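Local coordinates for protein cellulase (Soil metagenome, PDB 5I2U) that probably hydrolyses cellulose by cleaving its beta-1,4-glycosidic bonds, as a halotolerant family 5 glycoside hydrolase with a TIM-barrel fold, at residues R89-L94 with V282-S287; P113-A118 with V125-H130. All coordinates share one frame; numbering follows the deposited sequence.

Contact 1. Residues R89-L94 with V282-S287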
loop_
_atom_site.group_PDB
_atom_site.type_symbol
_atom_site.label_atom_id
_atom_site.label_comp_id
_atom_site.label_asym_id
_atom_site.label_seq_id
_atom_site.Cartn_x
_atom_site.Cartn_y
_atom_site.Cartn_z
ATOM N N ARG A 89 -3.224 -1.837 -4.458
ATOM C CA ARG A 89 -1.851 -2.206 -4.110
ATOM C C ARG A 89 -1.589 -3.613 -4.578
ATOM O O ARG A 89 -2.406 -4.518 -4.334
ATOM C CB ARG A 89 -1.637 -2.047 -2.601
ATOM C CG ARG A 89 -0.265 -2.406 -2.048
ATOM C CD ARG A 89 -0.249 -1.982 -0.583
ATOM N NE ARG A 89 0.967 -2.245 0.197
ATOM C CZ ARG A 89 1.129 -3.195 1.128
ATOM N NH1 ARG A 89 0.183 -4.110 1.381
ATOM N NH2 ARG A 89 2.275 -3.254 1.797
ATOM N N ALA A 90 -0.471 -3.769 -5.280
ATOM C CA ALA A 90 -0.005 -5.055 -5.781
ATOM C C ALA A 90 1.101 -5.556 -4.862
ATOM O O ALA A 90 2.208 -5.015 -4.863
ATOM C CB ALA A 90 0.501 -4.914 -7.216
ATOM N N ALA A 91 0.794 -6.592 -4.088
ATOM C CA ALA A 91 1.719 -7.096 -3.093
ATOM C C ALA A 91 2.567 -8.214 -3.688
ATOM O O ALA A 91 2.200 -9.392 -3.626
ATOM C CB ALA A 91 0.960 -7.569 -1.857
ATOM N N MET A 92 3.719 -7.835 -4.239
ATOM C CA MET A 92 4.644 -8.798 -4.818
ATOM C C MET A 92 5.489 -9.428 -3.725
ATOM O O MET A 92 6.470 -8.854 -3.268
ATOM C CB MET A 92 5.523 -8.151 -5.888
ATOM C CG MET A 92 6.251 -9.181 -6.736
ATOM S SD MET A 92 7.426 -8.432 -7.878
ATOM C CE MET A 92 8.741 -7.962 -6.756
ATOM N N GLY A 93 5.048 -10.599 -3.278
ATOM C CA GLY A 93 5.742 -11.426 -2.309
ATOM C C GLY A 93 7.193 -11.700 -2.589
ATOM O O GLY A 93 7.542 -12.187 -3.669
ATOM N N LEU A 94 8.028 -11.372 -1.603
ATOM C CA LEU A 94 9.447 -11.734 -1.603
ATOM C C LEU A 94 9.767 -12.831 -0.581
ATOM O O LEU A 94 10.925 -13.148 -0.388
ATOM C CB LEU A 94 10.309 -10.482 -1.353
ATOM C CG LEU A 94 10.789 -9.647 -2.556
ATOM C CD1 LEU A 94 11.968 -10.237 -3.318
ATOM C CD2 LEU A 94 9.615 -9.327 -3.475
ATOM N N VAL A 282 -4.940 2.075 2.661
ATOM C CA VAL A 282 -5.173 0.889 1.846
ATOM C C VAL A 282 -5.476 -0.287 2.774
ATOM O O VAL A 282 -4.645 -0.665 3.620
ATOM C CB VAL A 282 -3.957 0.571 0.959
ATOM C CG1 VAL A 282 -4.320 -0.425 -0.133
ATOM C CG2 VAL A 282 -3.396 1.851 0.327
ATOM N N ALA A 283 -6.665 -0.869 2.610
ATOM C CA ALA A 283 -7.101 -1.987 3.465
ATOM C C ALA A 283 -6.613 -3.344 2.925
ATOM O O ALA A 283 -6.635 -3.568 1.708
ATOM C CB ALA A 283 -8.608 -1.974 3.607
ATOM N N TRP A 284 -6.214 -4.236 3.840
ATOM C CA TRP A 284 -5.675 -5.597 3.545
ATOM C C TRP A 284 -6.614 -6.707 4.067
ATOM O O TRP A 284 -7.053 -6.612 5.215
ATOM C CB TRP A 284 -4.334 -5.722 4.254
ATOM C CG TRP A 284 -3.625 -7.054 4.192
ATOM C CD1 TRP A 284 -3.824 -8.138 5.007
ATOM C CD2 TRP A 284 -2.591 -7.424 3.279
ATOM N NE1 TRP A 284 -2.993 -9.163 4.643
ATOM C CE2 TRP A 284 -2.218 -8.754 3.591
ATOM C CE3 TRP A 284 -1.961 -6.776 2.207
ATOM C CZ2 TRP A 284 -1.216 -9.439 2.884
ATOM C CZ3 TRP A 284 -0.963 -7.451 1.513
ATOM C CH2 TRP A 284 -0.593 -8.770 1.863
ATOM N N SER A 285 -6.935 -7.772 3.318
ATOM C CA SER A 285 -6.489 -8.068 1.952
ATOM C C SER A 285 -7.620 -8.652 1.132
ATOM O O SER A 285 -8.506 -9.372 1.660
ATOM C CB SER A 285 -5.325 -9.077 1.932
ATOM O OG SER A 285 -5.625 -10.283 2.610
ATOM N N VAL A 286 -7.533 -8.398 -0.173
ATOM C CA VAL A 286 -8.458 -8.973 -1.157
ATOM C C VAL A 286 -7.941 -10.375 -1.438
ATOM O O VAL A 286 -7.116 -10.592 -2.328
ATOM C CB VAL A 286 -8.526 -8.155 -2.456
ATOM C CG1 VAL A 286 -9.506 -8.782 -3.424
ATOM C CG2 VAL A 286 -8.910 -6.707 -2.167
ATOM N N SER A 287 -8.424 -11.305 -0.636
ATOM C CA SER A 287 -7.958 -12.686 -0.610
ATOM C C SER A 287 -9.055 -13.537 0.062
ATOM O O SER A 287 -10.005 -12.982 0.622
ATOM C CB SER A 287 -6.633 -12.777 0.172
ATOM O OG SER A 287 -6.738 -12.277 1.515
#

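Contact 2. Residues P113-A118 with V125-H130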
loop_
_atom_site.group_PDB
_atom_site.type_symbol
_atom_site.label_atom_id
_atom_site.label_comp_id
_atom_site.label_asym_id
_atom_site.label_seq_id
_atom_site.Cartn_x
_atom_site.Cartn_y
_atom_site.Cartn_z
ATOM N N PRO A 113 -0.878 -7.240 -15.214
ATOM C CA PRO A 113 -2.285 -6.894 -15.468
ATOM C C PRO A 113 -2.898 -5.950 -14.423
ATOM O O PRO A 113 -3.751 -5.146 -14.765
ATOM C CB PRO A 113 -3.000 -8.254 -15.460
ATOM C CG PRO A 113 -2.043 -9.218 -14.843
ATOM C CD PRO A 113 -0.681 -8.700 -15.148
ATOM N N VAL A 114 -2.442 -6.025 -13.171
ATOM C CA VAL A 114 -2.929 -5.117 -12.134
ATOM C C VAL A 114 -2.486 -3.671 -12.421
ATOM O O VAL A 114 -3.289 -2.734 -12.301
ATOM C CB VAL A 114 -2.483 -5.582 -10.733
ATOM C CG1 VAL A 114 -2.899 -4.590 -9.632
ATOM C CG2 VAL A 114 -3.071 -6.964 -10.442
ATOM N N ILE A 115 -1.213 -3.496 -12.793
ATOM C CA ILE A 115 -0.665 -2.167 -13.132
ATOM C C ILE A 115 -1.358 -1.621 -14.373
ATOM O O ILE A 115 -1.851 -0.495 -14.366
ATOM C CB ILE A 115 0.867 -2.200 -13.355
ATOM C CG1 ILE A 115 1.605 -2.547 -12.056
ATOM C CG2 ILE A 115 1.373 -0.846 -13.861
ATOM C CD1 ILE A 115 2.999 -3.102 -12.266
ATOM N N GLU A 116 -1.401 -2.435 -15.427
ATOM C CA GLU A 116 -2.078 -2.053 -16.664
ATOM C C GLU A 116 -3.535 -1.685 -16.408
ATOM O O GLU A 116 -3.997 -0.650 -16.876
ATOM C CB GLU A 116 -1.986 -3.162 -17.713
ATOM C CG GLU A 116 -0.643 -3.235 -18.434
ATOM C CD GLU A 116 -0.537 -4.447 -19.350
ATOM O OE1 GLU A 116 -1.509 -5.247 -19.430
ATOM O OE2 GLU A 116 0.524 -4.602 -19.993
ATOM N N SER A 117 -4.244 -2.507 -15.651
ATOM C CA SER A 117 -5.664 -2.258 -15.388
ATOM C C SER A 117 -5.902 -0.955 -14.594
ATOM O O SER A 117 -6.886 -0.250 -14.830
ATOM C CB SER A 117 -6.304 -3.459 -14.681
ATOM O OG SER A 117 -7.694 -3.250 -14.463
ATOM N N ALA A 118 -5.002 -0.646 -13.661
ATOM C CA ALA A 118 -5.057 0.627 -12.940
ATOM C C ALA A 118 -4.855 1.833 -13.885
ATOM O O ALA A 118 -5.486 2.878 -13.717
ATOM C CB ALA A 118 -4.012 0.642 -11.834
ATOM N N VAL A 125 -1.840 3.073 -8.441
ATOM C CA VAL A 125 -1.431 1.722 -8.150
ATOM C C VAL A 125 -0.097 1.721 -7.423
ATOM O O VAL A 125 0.857 2.403 -7.840
ATOM C CB VAL A 125 -1.395 0.853 -9.431
ATOM C CG1 VAL A 125 -0.459 1.435 -10.490
ATOM C CG2 VAL A 125 -1.014 -0.578 -9.088
ATOM N N ILE A 126 -0.048 0.972 -6.322
ATOM C CA ILE A 126 1.168 0.835 -5.547
ATOM C C ILE A 126 1.829 -0.446 -5.996
ATOM O O ILE A 126 1.196 -1.493 -5.995
ATOM C CB ILE A 126 0.904 0.794 -4.014
ATOM C CG1 ILE A 126 0.324 2.139 -3.542
ATOM C CG2 ILE A 126 2.192 0.502 -3.240
ATOM C CD1 ILE A 126 -0.296 2.078 -2.156
ATOM N N ILE A 127 3.092 -0.349 -6.391
ATOM C CA ILE A 127 3.908 -1.515 -6.703
ATOM C C ILE A 127 4.719 -1.814 -5.464
ATOM O O ILE A 127 5.674 -1.103 -5.167
ATOM C CB ILE A 127 4.819 -1.286 -7.936
ATOM C CG1 ILE A 127 3.968 -0.990 -9.187
ATOM C CG2 ILE A 127 5.664 -2.521 -8.212
ATOM C CD1 ILE A 127 4.768 -0.511 -10.374
ATOM N N ASP A 128 4.323 -2.877 -4.763
ATOM C CA ASP A 128 4.817 -3.182 -3.426
ATOM C C ASP A 128 5.759 -4.409 -3.439
ATOM O O ASP A 128 5.366 -5.524 -3.771
ATOM C CB ASP A 128 3.628 -3.315 -2.442
ATOM C CG ASP A 128 3.947 -4.138 -1.182
ATOM O OD1 ASP A 128 5.079 -4.077 -0.648
ATOM O OD2 ASP A 128 3.021 -4.843 -0.712
ATOM N N PHE A 129 7.012 -4.142 -3.069
ATOM C CA PHE A 129 8.069 -5.112 -2.923
ATOM C C PHE A 129 7.837 -5.692 -1.560
ATOM O O PHE A 129 8.314 -5.168 -0.553
ATOM C CB PHE A 129 9.402 -4.366 -3.022
ATOM C CG PHE A 129 10.590 -5.242 -3.191
ATOM C CD1 PHE A 129 10.923 -5.742 -4.445
ATOM C CD2 PHE A 129 11.404 -5.534 -2.097
ATOM C CE1 PHE A 129 12.042 -6.538 -4.608
ATOM C CE2 PHE A 129 12.522 -6.328 -2.245
ATOM C CZ PHE A 129 12.844 -6.835 -3.505
ATOM N N HIS A 130 7.063 -6.774 -1.536
ATOM C CA HIS A 130 6.431 -7.264 -0.328
ATOM C C HIS A 130 7.375 -8.192 0.452
ATOM O O HIS A 130 7.222 -9.422 0.466
ATOM C CB HIS A 130 5.095 -7.923 -0.673
ATOM C CG HIS A 130 4.139 -7.996 0.477
ATOM N ND1 HIS A 130 3.267 -6.975 0.790
ATOM C CD2 HIS A 130 3.896 -8.981 1.365
ATOM C CE1 HIS A 130 2.537 -7.324 1.830
ATOM N NE2 HIS A 130 2.903 -8.538 2.202
#

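Contact 1. Residues R89-L94 with V282-S287
Arg-89 reaches into the barrel and brings the NH1 end of its guanidinium against the indole of Trp-284. Arg-89 NH1 lies 3.5 Å from Trp-284 CE3, and the ring carbon sits at the edge of the guanidinium, in its plane. The two planes are 67° apart, so the groups do not lie flat on one another. Next to this, the methyl of Ala-91 meets the rim of the same indole, near the ring plane, with CB 3.9 Å from Trp-284 CZ3. At the root of the arginine, Arg-89 CB touches Val-282 CG1 at 4.0 Å. No hydrogen bond joins the segments.

The arginine chain is extended from CG to NE, with CG anti to the backbone N (chi1 179°), which carries the charge well away from strand 87-93. There Glu-159 takes NE, Glu-250 takes NH1 and Asp-128 takes NH2 in salt bridges, while Ser-60 and Asn-162 add hydrogen bonds to NH1 and NH2. These partners probably fix the rotation of the buried guanidinium and balance its charge. Over one face of the indole, offset toward the rim, Ser-285 CB stands 3.3 Å above the plane, and the rings of His-130 and Trp-63 meet the indole too. The peptide bond between Trp-284 and Ser-285 is cis, as known for family 5 enzymes. The side chain of Trp-284 lies about 3 Å from a glycerol, probably from the crystallisation liquor, though such molecules often mark pockets.

Strands 87-93 and 281-286 are not neighbours in the sheet: strand 57-61 lies between them, and Val-282 and Trp-284 also touch Phe-247 and Glu-250 of strand 246-252, respectively. Side chains from strands once removed from each other meet here in the interior of the eight-stranded parallel (beta/alpha)8 barrel.

Contact 2. Residues P113-A118 with V125-H130
Ile-115 and Val-125 meet through aliphatic groups; the flat groups lie at the other end of strand 124-130, where the His-130 ring has the Asp-128 carboxylate at its edge. ND1 of His-130 donates to Asp-128 OD2 over 2.6 Å, nearly straight (170°), on the syn side of OD2, tilted about 20° out of the carboxylate plane and near the imidazole plane. Trp-284 lies almost parallel to the imidazole, and Trp-63 meets it edge-to-face. That oxygen also takes the salt bridge from Arg-89, which would help keep carboxylate and imidazole in place.

The helix packs on the outer side of the strand. Ala-118 CB sits 3.6 Å from Val-125 CB, the tightest approach. One turn back, Ile-115 has CG1 anti to its carbonyl carbon (chi1 -66°), and its CD1 reaches Ile-127 CD1 at 3.7 Å, the two side chains crossing at about a right angle. An alanine at Ile-115 would remove this branch and is likely to leave a gap beside CD1 of Ile-127.

The 113-118 part of helix 104-120 runs nearly antiparallel to 125-130 (160°). The helix is the crossover of the beta-alpha-beta unit 87-93, 104-120, 124-130, the repeating element of a TIM barrel.

Overall arrangement
Contact 1 lies inside the barrel and contact 2 on its outside, between the wall and the helix layer, with centres about 10 Å apart. Strands 87-93 and 124-130 are sheet neighbours, and the segments are probably hydrogen-bonded from Met-92 O to His-130 N (2.8 Å) and from Met-92 N to Asp-128 O (2.9 Å). The salt bridge of Arg-89 NH2 with Asp-128 OD2 ties contact 1 to the strand of contact 2. Strand 124-130 faces the helix layer with Val-125 and Ile-127 and turns Asp-128 and His-130 toward the interior. The part of the interior toward the C-terminal ends of the strands, where family 5 enzymes bind substrate, is probably the active-site cleft.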